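Side-chain contacts in 26.7 kDa salivary protein (Phlebotomus duboscqi, PDB 6MT7), which binds and sequesters cysteinyl leukotrienes and a thromboxane A2 analogue, which modulates blood feeding by female sand flies and inhibits collagen-induced platelet aggregation: residues Y45-W50 against G54-Q59; H176-N181 against K222-Q227; W2-N7 against S62-R67; D142-E147 against A162-L167. All blocks are in the same frame, centred on the assembly; numbering follows the deposited sequence.

How the contacts relate
Contact 1 holds part of the ligand pocket: Tyr45, Val49 and Trp50 touch the bound detergent fragment. Contact 3 lies beside it, centres about 10 Å apart, and its two segments enclose contact 1 along the chain; strands 56-57 and 62-63 form one small antiparallel sheet between them. At contact 3 the side chain of Arg67 is still about 11 Å from the detergent. Contacts 2 and 4 lie in the C-terminal half, centres about 13 Å apart, and are joined by a hydrogen bond from Arg178 NH2 to Tyr165 O (3.0 Å). Contacts 2 and 3 touch where Phe177 CZ packs 3.5 Å from Trp2 CZ2; contact 1 also reaches Phe177, through Glu58. Contacts 1 and 4, with centres about 24 Å apart, do not touch.

Contact 1: Y45-W50 against G54-Q59; sequences YVKCVW and GLYNEQ. With TRT (fragment of triton X-100), chain C.
The indole of Trp50 has the bound Triton fragment over one face and Leu55 at its rim. Methyl C7 of the detergent sits 3.6 Å above the plane, and methyl C3 reaches Trp50 CZ3 at 3.5 Å. Near the ring plane Leu55 CB meets Trp50 CE3 at 3.8 Å. The Tyr45 ring carries Val49 CG2 on one face and the ether oxygen O15 of the ligand at its edge, and it also stacks with Trp31. Away from the ligand, the Tyr56 ring is brushed obliquely by CE of Lys47, whose fully extended chain carries NZ on to the carbonyl of Gly92.

The backbone explains why Leu55 can lie against the helix that bears Trp50. Gly54, with a phi of 83° that glycine adopts easily, ends helix 40-52 in a Schellman motif, and Leu55 N donates to Trp50 O (3.0 Å, 154° at the hydrogen). The turn thereby brings Leu55 CB beside the indole.

Tyr45 OH donates to O15 at 2.9 Å and is also bonded to Gln19 NE2, which itself binds the ligand. Broad aromatic and branched apolar surfaces therefore receive the bulky alkyl end, while a phenol marks the start of the ether chain. Such a pocket is consistent with binding amphipathic lipids, and Tyr45 probably contacts thromboxane A2.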
# COMPACT_ATOMS: atom_id res chain seq x y z
N TYR A 45 -9.90 -7.01 -5.49
CA TYR A 45 -9.59 -5.69 -4.94
C TYR A 45 -9.41 -5.76 -3.42
O TYR A 45 -8.48 -5.16 -2.86
CB TYR A 45 -10.71 -4.71 -5.31
CG TYR A 45 -10.64 -3.38 -4.61
CD1 TYR A 45 -9.58 -2.51 -4.85
CD2 TYR A 45 -11.64 -2.98 -3.73
CE1 TYR A 45 -9.50 -1.27 -4.21
CE2 TYR A 45 -11.57 -1.75 -3.08
CZ TYR A 45 -10.51 -0.90 -3.33
OH TYR A 45 -10.46 0.31 -2.69
N VAL A 46 -10.28 -6.52 -2.74
CA VAL A 46 -10.21 -6.64 -1.29
C VAL A 46 -8.93 -7.37 -0.87
O VAL A 46 -8.22 -6.93 0.04
CB VAL A 46 -11.48 -7.35 -0.77
CG1 VAL A 46 -11.27 -7.88 0.67
CG2 VAL A 46 -12.69 -6.38 -0.83
N LYS A 47 -8.61 -8.47 -1.54
CA LYS A 47 -7.34 -9.15 -1.26
C LYS A 47 -6.16 -8.21 -1.47
O LYS A 47 -5.23 -8.16 -0.65
CB LYS A 47 -7.18 -10.37 -2.15
CG LYS A 47 -5.87 -11.08 -1.90
CD LYS A 47 -5.72 -12.34 -2.75
CE LYS A 47 -4.40 -13.05 -2.44
NZ LYS A 47 -4.13 -14.15 -3.42
N CYS A 48 -6.17 -7.46 -2.57
CA CYS A 48 -5.09 -6.52 -2.87
C CYS A 48 -4.91 -5.52 -1.74
O CYS A 48 -3.77 -5.22 -1.35
CB CYS A 48 -5.39 -5.79 -4.18
SG CYS A 48 -4.17 -4.51 -4.73
N VAL A 49 -6.01 -4.98 -1.21
CA VAL A 49 -5.89 -3.95 -0.18
C VAL A 49 -5.34 -4.55 1.11
O VAL A 49 -4.45 -3.97 1.75
CB VAL A 49 -7.23 -3.23 0.06
CG1 VAL A 49 -7.12 -2.28 1.24
CG2 VAL A 49 -7.65 -2.45 -1.19
N TRP A 50 -5.85 -5.72 1.52
CA TRP A 50 -5.27 -6.38 2.70
C TRP A 50 -3.77 -6.57 2.53
O TRP A 50 -2.99 -6.29 3.44
CB TRP A 50 -5.92 -7.74 2.94
CG TRP A 50 -7.27 -7.76 3.57
CD1 TRP A 50 -8.41 -8.30 3.04
CD2 TRP A 50 -7.63 -7.29 4.88
NE1 TRP A 50 -9.45 -8.17 3.92
CE2 TRP A 50 -9.00 -7.56 5.06
CE3 TRP A 50 -6.93 -6.66 5.92
CZ2 TRP A 50 -9.69 -7.22 6.23
CZ3 TRP A 50 -7.62 -6.32 7.08
CH2 TRP A 50 -8.98 -6.60 7.22
N GLY A 54 -0.18 -4.35 4.32
CA GLY A 54 0.71 -5.11 5.18
C GLY A 54 0.02 -6.05 6.13
O GLY A 54 0.62 -6.48 7.13
N LEU A 55 -1.23 -6.42 5.83
CA LEU A 55 -2.05 -7.18 6.78
C LEU A 55 -2.38 -8.58 6.28
O LEU A 55 -3.22 -9.25 6.88
CB LEU A 55 -3.32 -6.39 7.08
CG LEU A 55 -3.01 -5.05 7.75
CD1 LEU A 55 -4.29 -4.25 7.91
CD2 LEU A 55 -2.33 -5.30 9.11
N TYR A 56 -1.73 -9.04 5.21
CA TYR A 56 -1.92 -10.40 4.72
C TYR A 56 -0.58 -11.11 4.74
O TYR A 56 0.38 -10.66 4.11
CB TYR A 56 -2.52 -10.41 3.31
CG TYR A 56 -2.75 -11.80 2.76
CD1 TYR A 56 -3.68 -12.66 3.33
CD2 TYR A 56 -2.05 -12.25 1.64
CE1 TYR A 56 -3.90 -13.94 2.82
CE2 TYR A 56 -2.27 -13.53 1.12
CZ TYR A 56 -3.19 -14.36 1.71
OH TYR A 56 -3.40 -15.62 1.18
N ASN A 57 -0.51 -12.22 5.48
CA ASN A 57 0.72 -12.99 5.61
C ASN A 57 0.75 -13.99 4.46
O ASN A 57 -0.03 -14.95 4.45
CB ASN A 57 0.76 -13.66 6.98
CG ASN A 57 1.98 -14.52 7.19
OD1 ASN A 57 2.63 -14.97 6.25
ND2 ASN A 57 2.30 -14.78 8.46
N GLU A 58 1.63 -13.75 3.49
CA GLU A 58 1.67 -14.61 2.31
C GLU A 58 2.21 -16.00 2.63
O GLU A 58 1.89 -16.95 1.92
CB GLU A 58 2.49 -13.96 1.20
CG GLU A 58 1.87 -12.68 0.65
CD GLU A 58 2.71 -12.02 -0.44
OE1 GLU A 58 3.67 -11.30 -0.09
OE2 GLU A 58 2.40 -12.22 -1.63
N GLN A 59 3.01 -16.13 3.69
CA GLN A 59 3.58 -17.43 4.02
C GLN A 59 2.53 -18.38 4.58
O GLN A 59 2.45 -19.55 4.17
CB GLN A 59 4.74 -17.25 5.00
CG GLN A 59 5.63 -18.48 5.15
CD GLN A 59 5.27 -19.34 6.35
OE1 GLN A 59 4.77 -18.85 7.36
NE2 GLN A 59 5.52 -20.65 6.24
C25 TRT C . -10.66 9.23 -5.50
O24 TRT C . -10.26 8.66 -4.25
C23 TRT C . -11.08 7.56 -3.85
C22 TRT C . -10.34 6.83 -2.74
O21 TRT C . -11.14 5.82 -2.12
C20 TRT C . -10.38 5.25 -1.05
C19 TRT C . -11.27 4.31 -0.25
O18 TRT C . -11.24 3.02 -0.85
C17 TRT C . -12.55 2.52 -0.97
C16 TRT C . -12.80 1.43 0.06
O15 TRT C . -12.26 0.18 -0.39
C12 TRT C . -12.00 -0.81 0.54
C13 TRT C . -12.71 -0.86 1.74
C14 TRT C . -12.45 -1.86 2.68
C11 TRT C . -11.03 -1.77 0.28
C10 TRT C . -10.77 -2.77 1.22
C9 TRT C . -11.47 -2.82 2.42
C6 TRT C . -11.16 -3.91 3.40
C8 TRT C . -12.26 -4.95 3.26
C7 TRT C . -9.84 -4.59 3.02
C5 TRT C . -11.18 -3.36 4.85
C1 TRT C . -10.07 -2.45 5.43
C2 TRT C . -9.56 -1.36 4.50
C4 TRT C . -10.66 -1.77 6.66
C3 TRT C . -8.86 -3.22 5.94

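Contact 2: H176-N181 against K222-Q227; sequences HFRNLN and KILDNQ
Arg178 and Leu224 approach from opposite directions, and their contact is entirely van der Waals. Both methyls of Leu224 meet the same nitrogen obliquely: Arg178 NH2 lies 3.6 Å from Leu224 CD1 and 3.8 Å from Leu224 CD2. Leu180 completes the apolar grouping. Its CD2 stands 4.3 Å from Leu224 CD1 and 3.7 Å above the centre of the Arg178 guanidinium, where a methyl suits the poorly hydrated face of the cation. The arginine chain starts anti to its own backbone nitrogen (chi1 -170°) and bends at chi2 (73°), which carries the guanidinium towards helix 220-227. Arg178 also packs on Trp13 and Thr17 of helix 8-21.

Among the polar interactions, Arg178 NH2 donates to the carbonyl oxygen of Tyr165, just past helix 159-164, which gives the buried arginine a polar partner. Within the loop, Asn179 OD1 accepts from Asn181 N at 2.9 Å, a nearly straight bond (164°).

That last bond defines an Asx turn, which bends the chain around Leu180, just after Arg178. The arrangement ties the loop between helices 159-164 and 187-196 to helix 220-227, in the C-terminal half of this two-domain, odorant-binding-like D7 fold.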
# COMPACT_ATOMS: atom_id res chain seq x y z
N HIS A 176 8.40 -6.85 -1.87
CA HIS A 176 8.53 -7.98 -2.78
C HIS A 176 7.30 -8.18 -3.66
O HIS A 176 7.43 -8.70 -4.77
CB HIS A 176 8.79 -9.27 -1.99
CG HIS A 176 10.19 -9.41 -1.48
ND1 HIS A 176 10.77 -8.50 -0.63
CD2 HIS A 176 11.11 -10.39 -1.67
CE1 HIS A 176 12.00 -8.89 -0.34
NE2 HIS A 176 12.23 -10.03 -0.95
N PHE A 177 6.12 -7.82 -3.17
CA PHE A 177 4.88 -8.13 -3.87
C PHE A 177 4.43 -7.04 -4.83
O PHE A 177 3.36 -7.18 -5.43
CB PHE A 177 3.75 -8.40 -2.86
CG PHE A 177 3.43 -7.22 -1.98
CD1 PHE A 177 2.61 -6.20 -2.43
CD2 PHE A 177 3.94 -7.15 -0.70
CE1 PHE A 177 2.32 -5.12 -1.63
CE2 PHE A 177 3.65 -6.07 0.11
CZ PHE A 177 2.84 -5.06 -0.36
N ARG A 178 5.20 -5.95 -4.97
CA ARG A 178 4.82 -4.84 -5.84
C ARG A 178 4.55 -5.32 -7.26
O ARG A 178 5.32 -6.11 -7.83
CB ARG A 178 5.91 -3.77 -5.81
CG ARG A 178 5.54 -2.45 -6.48
CD ARG A 178 4.55 -1.66 -5.64
NE ARG A 178 4.57 -0.24 -5.99
CZ ARG A 178 3.60 0.37 -6.66
NH1 ARG A 178 2.51 -0.31 -7.01
NH2 ARG A 178 3.69 1.66 -6.95
N ASN A 179 3.43 -4.87 -7.82
CA ASN A 179 2.97 -5.25 -9.15
C ASN A 179 3.09 -4.01 -10.02
O ASN A 179 2.33 -3.05 -9.85
CB ASN A 179 1.54 -5.78 -9.09
CG ASN A 179 0.98 -6.18 -10.45
OD1 ASN A 179 1.49 -5.77 -11.50
ND2 ASN A 179 -0.09 -6.96 -10.44
N LEU A 180 4.04 -4.03 -10.95
CA LEU A 180 4.19 -2.96 -11.92
C LEU A 180 3.90 -3.43 -13.34
O LEU A 180 4.36 -2.82 -14.30
CB LEU A 180 5.60 -2.36 -11.83
CG LEU A 180 6.00 -1.74 -10.47
CD1 LEU A 180 7.37 -1.05 -10.57
CD2 LEU A 180 4.94 -0.78 -9.93
N ASN A 181 3.12 -4.51 -13.47
CA ASN A 181 2.90 -5.14 -14.77
C ASN A 181 2.31 -4.16 -15.78
O ASN A 181 2.73 -4.12 -16.94
CB ASN A 181 1.98 -6.35 -14.64
CG ASN A 181 2.54 -7.46 -13.76
OD1 ASN A 181 3.74 -7.53 -13.48
ND2 ASN A 181 1.67 -8.35 -13.33
N LYS A 222 8.02 7.30 -14.40
CA LYS A 222 7.36 8.55 -14.79
C LYS A 222 5.85 8.44 -14.63
O LYS A 222 5.20 9.39 -14.18
CB LYS A 222 7.72 8.91 -16.23
CG LYS A 222 9.19 9.21 -16.46
CD LYS A 222 9.37 10.07 -17.71
CE LYS A 222 10.82 10.51 -17.90
NZ LYS A 222 11.49 9.70 -18.96
N ILE A 223 5.28 7.29 -14.99
CA ILE A 223 3.84 7.10 -14.85
C ILE A 223 3.42 7.12 -13.38
O ILE A 223 2.42 7.75 -13.02
CB ILE A 223 3.41 5.80 -15.55
CG1 ILE A 223 3.61 5.92 -17.07
CG2 ILE A 223 1.96 5.45 -15.23
CD1 ILE A 223 3.39 4.63 -17.82
N LEU A 224 4.18 6.45 -12.51
CA LEU A 224 3.89 6.53 -11.08
C LEU A 224 3.98 7.97 -10.58
O LEU A 224 3.16 8.40 -9.76
CB LEU A 224 4.84 5.65 -10.28
CG LEU A 224 4.62 4.15 -10.31
CD1 LEU A 224 5.60 3.46 -9.35
CD2 LEU A 224 3.16 3.78 -10.00
N ASP A 225 4.98 8.72 -11.05
CA ASP A 225 5.10 10.10 -10.60
C ASP A 225 3.91 10.92 -11.06
O ASP A 225 3.36 11.72 -10.29
CB ASP A 225 6.41 10.70 -11.08
CG ASP A 225 6.72 12.03 -10.43
OD1 ASP A 225 6.52 12.16 -9.20
OD2 ASP A 225 7.16 12.95 -11.15
N ASN A 226 3.48 10.72 -12.31
CA ASN A 226 2.32 11.42 -12.85
C ASN A 226 1.04 11.07 -12.10
O ASN A 226 0.18 11.93 -11.90
CB ASN A 226 2.21 11.10 -14.35
CG ASN A 226 0.91 11.57 -14.96
OD1 ASN A 226 -0.11 10.87 -14.90
ND2 ASN A 226 0.95 12.74 -15.59
N GLN A 227 0.93 9.82 -11.63
CA GLN A 227 -0.22 9.41 -10.83
C GLN A 227 -0.12 9.83 -9.37
O GLN A 227 -1.12 9.73 -8.66
CB GLN A 227 -0.37 7.88 -10.85
CG GLN A 227 -0.74 7.31 -12.19
CD GLN A 227 -0.67 5.80 -12.20
OE1 GLN A 227 -0.20 5.18 -11.24
NE2 GLN A 227 -1.15 5.20 -13.28

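Contact 3: W2-N7 against S62-R67; sequences WRYPRN and SLRVDR
Tyr4, which is followed by a cis peptide bond to Pro5, and Arg67, in the first turn of helix 65-74, bring their CA atoms within 6.9 Å of each other. Both side chains point across the gap and cross at about a right angle. Arg67 CG stands almost exactly over the ring centre of Tyr4, 3.7 Å away and 3° off the normal, a CH-pi contact. Because the chain bends at chi2 (-53°), the guanidinium then lies above the ring rim, its plane only 19° from that of the ring, with Arg67 NE 3.4 Å from Tyr4 CD2. Arginine suits the place: its methylenes and NE lie on the ring while NH1 pairs with Glu70 and a water. That water joins the two segments, donating to Tyr4 O at 3.1 Å and weakly accepting from Arg67 NH1 at 3.2 Å. The phenol end meets a second arginine, Arg64 CD lying 3.8 Å from Tyr4 OH.

The hydroxyl itself is hydrogen-bonded to the carbonyl of Gly54, just beyond helix 40-52. Segment 2-7, which leads into helix 8-21, packs against the first turn of helix 65-74, while strand 62-63 pairs with strand 56-57 alongside.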
# COMPACT_ATOMS: atom_id res chain seq x y z
N TRP A 2 7.90 -4.12 7.49
CA TRP A 2 6.76 -3.23 7.57
C TRP A 2 6.55 -2.75 9.00
O TRP A 2 6.79 -3.48 9.97
CB TRP A 2 5.52 -3.93 7.04
CG TRP A 2 5.56 -3.94 5.55
CD1 TRP A 2 6.58 -4.39 4.75
CD2 TRP A 2 4.55 -3.44 4.66
NE1 TRP A 2 6.26 -4.21 3.43
CE2 TRP A 2 5.02 -3.63 3.34
CE3 TRP A 2 3.30 -2.85 4.85
CZ2 TRP A 2 4.28 -3.26 2.23
CZ3 TRP A 2 2.57 -2.49 3.74
CH2 TRP A 2 3.05 -2.70 2.45
N ARG A 3 6.13 -1.49 9.12
CA ARG A 3 5.87 -0.86 10.40
C ARG A 3 4.37 -0.71 10.64
O ARG A 3 3.58 -0.51 9.72
CB ARG A 3 6.55 0.50 10.48
CG ARG A 3 8.06 0.36 10.44
CD ARG A 3 8.76 1.69 10.45
NE ARG A 3 10.19 1.54 10.20
CZ ARG A 3 11.02 2.55 10.03
NH1 ARG A 3 10.56 3.80 10.09
NH2 ARG A 3 12.31 2.33 9.79
N TYR A 4 3.99 -0.84 11.91
CA TYR A 4 2.60 -0.80 12.34
C TYR A 4 2.50 0.15 13.53
O TYR A 4 3.44 0.27 14.32
CB TYR A 4 2.11 -2.21 12.72
CG TYR A 4 2.28 -3.22 11.60
CD1 TYR A 4 1.31 -3.34 10.59
CD2 TYR A 4 3.41 -4.02 11.52
CE1 TYR A 4 1.47 -4.25 9.56
CE2 TYR A 4 3.58 -4.93 10.49
CZ TYR A 4 2.60 -5.04 9.51
OH TYR A 4 2.77 -5.94 8.48
N PRO A 5 1.39 0.88 13.64
CA PRO A 5 0.24 0.88 12.73
C PRO A 5 0.53 1.57 11.40
O PRO A 5 1.58 2.20 11.23
CB PRO A 5 -0.83 1.64 13.50
CG PRO A 5 -0.03 2.61 14.35
CD PRO A 5 1.22 1.85 14.74
N ARG A 6 -0.41 1.45 10.47
CA ARG A 6 -0.30 2.10 9.17
C ARG A 6 -0.80 3.53 9.27
O ARG A 6 -1.81 3.81 9.92
CB ARG A 6 -1.10 1.33 8.13
CG ARG A 6 -0.82 -0.17 8.10
CD ARG A 6 0.65 -0.49 7.85
NE ARG A 6 1.08 -0.06 6.51
CZ ARG A 6 2.35 0.18 6.19
NH1 ARG A 6 3.32 0.04 7.10
NH2 ARG A 6 2.66 0.55 4.94
N ASN A 7 -0.09 4.46 8.63
CA ASN A 7 -0.48 5.86 8.72
C ASN A 7 -1.41 6.21 7.56
O ASN A 7 -1.72 5.37 6.71
CB ASN A 7 0.77 6.76 8.81
CG ASN A 7 1.59 6.80 7.53
OD1 ASN A 7 1.04 6.77 6.43
ND2 ASN A 7 2.91 6.89 7.67
N SER A 62 -2.81 -16.12 5.76
CA SER A 62 -3.74 -15.69 6.80
C SER A 62 -3.61 -14.19 7.00
O SER A 62 -2.57 -13.60 6.74
CB SER A 62 -3.47 -16.39 8.13
OG SER A 62 -3.44 -17.80 7.94
N LEU A 63 -4.69 -13.58 7.47
CA LEU A 63 -4.62 -12.18 7.86
C LEU A 63 -3.80 -12.01 9.13
O LEU A 63 -3.79 -12.88 10.01
CB LEU A 63 -6.02 -11.61 8.07
CG LEU A 63 -6.83 -11.53 6.78
CD1 LEU A 63 -8.22 -11.12 7.15
CD2 LEU A 63 -6.20 -10.54 5.81
N ARG A 64 -3.09 -10.88 9.20
CA ARG A 64 -2.30 -10.50 10.37
C ARG A 64 -3.25 -9.90 11.40
O ARG A 64 -3.32 -8.68 11.60
CB ARG A 64 -1.20 -9.53 9.98
CG ARG A 64 -0.20 -10.12 8.98
CD ARG A 64 1.07 -9.26 8.93
NE ARG A 64 2.00 -9.75 7.91
CZ ARG A 64 2.85 -10.74 8.09
NH1 ARG A 64 2.90 -11.37 9.26
NH2 ARG A 64 3.66 -11.12 7.10
N VAL A 65 -4.00 -10.78 12.05
CA VAL A 65 -5.01 -10.36 13.02
C VAL A 65 -4.37 -9.55 14.15
O VAL A 65 -4.96 -8.58 14.63
CB VAL A 65 -5.78 -11.59 13.53
CG1 VAL A 65 -6.66 -11.24 14.72
CG2 VAL A 65 -6.63 -12.15 12.39
N ASP A 66 -3.15 -9.92 14.56
CA ASP A 66 -2.48 -9.14 15.59
C ASP A 66 -2.31 -7.69 15.16
O ASP A 66 -2.53 -6.76 15.95
CB ASP A 66 -1.13 -9.77 15.95
CG ASP A 66 -0.16 -9.82 14.76
OD1 ASP A 66 -0.58 -10.20 13.65
OD2 ASP A 66 1.04 -9.51 14.96
N ARG A 67 -1.94 -7.47 13.90
CA ARG A 67 -1.69 -6.11 13.43
C ARG A 67 -2.98 -5.36 13.14
O ARG A 67 -3.01 -4.12 13.23
CB ARG A 67 -0.80 -6.13 12.18
CG ARG A 67 0.60 -6.76 12.42
CD ARG A 67 1.32 -6.12 13.60
NE ARG A 67 2.70 -6.60 13.69
CZ ARG A 67 3.65 -6.04 14.44
NH1 ARG A 67 3.38 -4.97 15.17
NH2 ARG A 67 4.87 -6.55 14.45
O HOH W 1 4.31 -2.06 16.18

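Contact 4: D142-E147 against A162-L167; sequences DFCNAE and AYYYRL
The Tyr164 ring overlaps Phe143 at its outer end and Cys144 nearer its base. This is the disulfide-linked meeting of helices 140-144 and 159-164, in the C-terminal half of the predominantly helical D7 fold: Cys144 is bonded to Cys160, one turn before Tyr164. The two rings are steeply inclined, their planes 79° apart, yet the approach is oblique and their centroids are 5.7 Å apart. Phe143 CE2 comes 3.9 Å from Tyr164 CE2 and 3.8 Å from Tyr164 OH. The sulfur touches the same ring lower down, with Cys144 SG 3.8 Å from Tyr164 CD2, in an oblique sulfur-aromatic contact. Phe143 has CG anti to the backbone nitrogen (chi1 178°), which swings its ring beyond the sulfur towards the phenol end.

Tyrosine suits this buried place because its ring adds apolar surface while its hydroxyl is hydrogen-bonded to the backbone N of Lys134. Behind it, Tyr163 CD2 stands 3.6 Å above the ring centre, so the ring is packed by its own helix as well. Phe143 has a further partner in Arg149, a cation-pi contact.

Helix 159-164 ends in a Schellman motif at Arg166, which has positive phi. The side chain of Arg166 folds back over that end, and its NH1 donates to Tyr164 O at 3.1 Å, with the oxygen in the guanidinium plane.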
# COMPACT_ATOMS: atom_id res chain seq x y z
N ASP A 142 8.28 16.29 -6.96
CA ASP A 142 8.36 17.63 -6.37
C ASP A 142 8.62 17.57 -4.87
O ASP A 142 9.38 18.38 -4.33
CB ASP A 142 7.08 18.40 -6.69
CG ASP A 142 6.97 18.74 -8.17
OD1 ASP A 142 8.01 19.08 -8.77
OD2 ASP A 142 5.86 18.66 -8.73
N PHE A 143 8.01 16.59 -4.18
CA PHE A 143 8.22 16.47 -2.74
C PHE A 143 9.63 15.98 -2.44
O PHE A 143 10.31 16.49 -1.54
CB PHE A 143 7.19 15.53 -2.12
CG PHE A 143 7.37 15.33 -0.64
CD1 PHE A 143 6.92 16.29 0.26
CD2 PHE A 143 8.00 14.20 -0.15
CE1 PHE A 143 7.08 16.12 1.63
CE2 PHE A 143 8.18 14.02 1.22
CZ PHE A 143 7.71 14.98 2.11
N CYS A 144 10.06 14.93 -3.15
CA CYS A 144 11.36 14.33 -2.87
C CYS A 144 12.51 15.20 -3.35
O CYS A 144 13.62 15.07 -2.82
CB CYS A 144 11.41 12.94 -3.50
SG CYS A 144 10.32 11.78 -2.65
N ASN A 145 12.27 16.09 -4.31
CA ASN A 145 13.30 17.03 -4.77
C ASN A 145 13.56 18.13 -3.76
O ASN A 145 14.57 18.83 -3.88
CB ASN A 145 12.90 17.65 -6.10
CG ASN A 145 13.19 16.75 -7.28
OD1 ASN A 145 13.96 15.79 -7.17
ND2 ASN A 145 12.59 17.05 -8.42
N ALA A 146 12.69 18.28 -2.77
CA ALA A 146 12.86 19.31 -1.76
C ALA A 146 13.59 18.77 -0.54
O ALA A 146 13.58 17.56 -0.27
CB ALA A 146 11.49 19.88 -1.34
N GLU A 147 14.25 19.68 0.18
CA GLU A 147 14.89 19.39 1.47
C GLU A 147 15.94 18.29 1.35
O GLU A 147 16.23 17.58 2.32
CB GLU A 147 13.85 19.05 2.54
CG GLU A 147 12.62 19.97 2.56
CD GLU A 147 12.91 21.35 3.15
OE1 GLU A 147 13.99 21.54 3.75
OE2 GLU A 147 12.04 22.25 3.02
N ALA A 162 12.14 6.31 -4.21
CA ALA A 162 11.95 4.86 -4.16
C ALA A 162 10.96 4.47 -3.07
O ALA A 162 10.20 3.51 -3.23
CB ALA A 162 13.29 4.16 -3.94
N TYR A 163 10.97 5.20 -1.95
CA TYR A 163 10.00 4.92 -0.90
C TYR A 163 8.58 5.23 -1.38
O TYR A 163 7.66 4.41 -1.24
CB TYR A 163 10.32 5.71 0.38
CG TYR A 163 9.19 5.60 1.37
CD1 TYR A 163 9.05 4.47 2.16
CD2 TYR A 163 8.22 6.60 1.47
CE1 TYR A 163 7.99 4.33 3.03
CE2 TYR A 163 7.14 6.46 2.33
CZ TYR A 163 7.03 5.33 3.11
OH TYR A 163 5.97 5.18 3.97
N TYR A 164 8.36 6.41 -1.97
CA TYR A 164 6.99 6.78 -2.32
C TYR A 164 6.47 6.00 -3.52
O TYR A 164 5.26 5.82 -3.65
CB TYR A 164 6.89 8.29 -2.54
CG TYR A 164 6.80 8.99 -1.21
CD1 TYR A 164 5.61 8.99 -0.48
CD2 TYR A 164 7.90 9.60 -0.65
CE1 TYR A 164 5.52 9.61 0.76
CE2 TYR A 164 7.82 10.22 0.59
CZ TYR A 164 6.63 10.22 1.29
OH TYR A 164 6.56 10.83 2.52
N TYR A 165 7.36 5.54 -4.40
CA TYR A 165 6.95 4.58 -5.43
C TYR A 165 6.72 3.18 -4.86
O TYR A 165 6.26 2.30 -5.59
CB TYR A 165 8.00 4.47 -6.52
CG TYR A 165 8.22 5.73 -7.33
CD1 TYR A 165 7.17 6.59 -7.63
CD2 TYR A 165 9.49 6.04 -7.80
CE1 TYR A 165 7.40 7.75 -8.40
CE2 TYR A 165 9.72 7.18 -8.55
CZ TYR A 165 8.68 8.03 -8.84
OH TYR A 165 8.94 9.16 -9.60
N ARG A 166 7.02 2.97 -3.57
CA ARG A 166 6.91 1.67 -2.91
C ARG A 166 7.75 0.62 -3.62
O ARG A 166 7.34 -0.54 -3.78
CB ARG A 166 5.45 1.23 -2.76
CG ARG A 166 4.82 1.69 -1.44
CD ARG A 166 4.59 3.21 -1.45
NE ARG A 166 3.97 3.69 -0.21
CZ ARG A 166 3.56 4.95 -0.02
NH1 ARG A 166 3.71 5.86 -0.98
NH2 ARG A 166 2.99 5.30 1.12
N LEU A 167 8.95 1.02 -4.04
CA LEU A 167 9.97 0.03 -4.39
C LEU A 167 10.63 -0.53 -3.13
O LEU A 167 11.03 -1.70 -3.12
CB LEU A 167 11.02 0.66 -5.31
CG LEU A 167 10.44 1.34 -6.55
CD1 LEU A 167 11.55 1.96 -7.40
CD2 LEU A 167 9.62 0.35 -7.36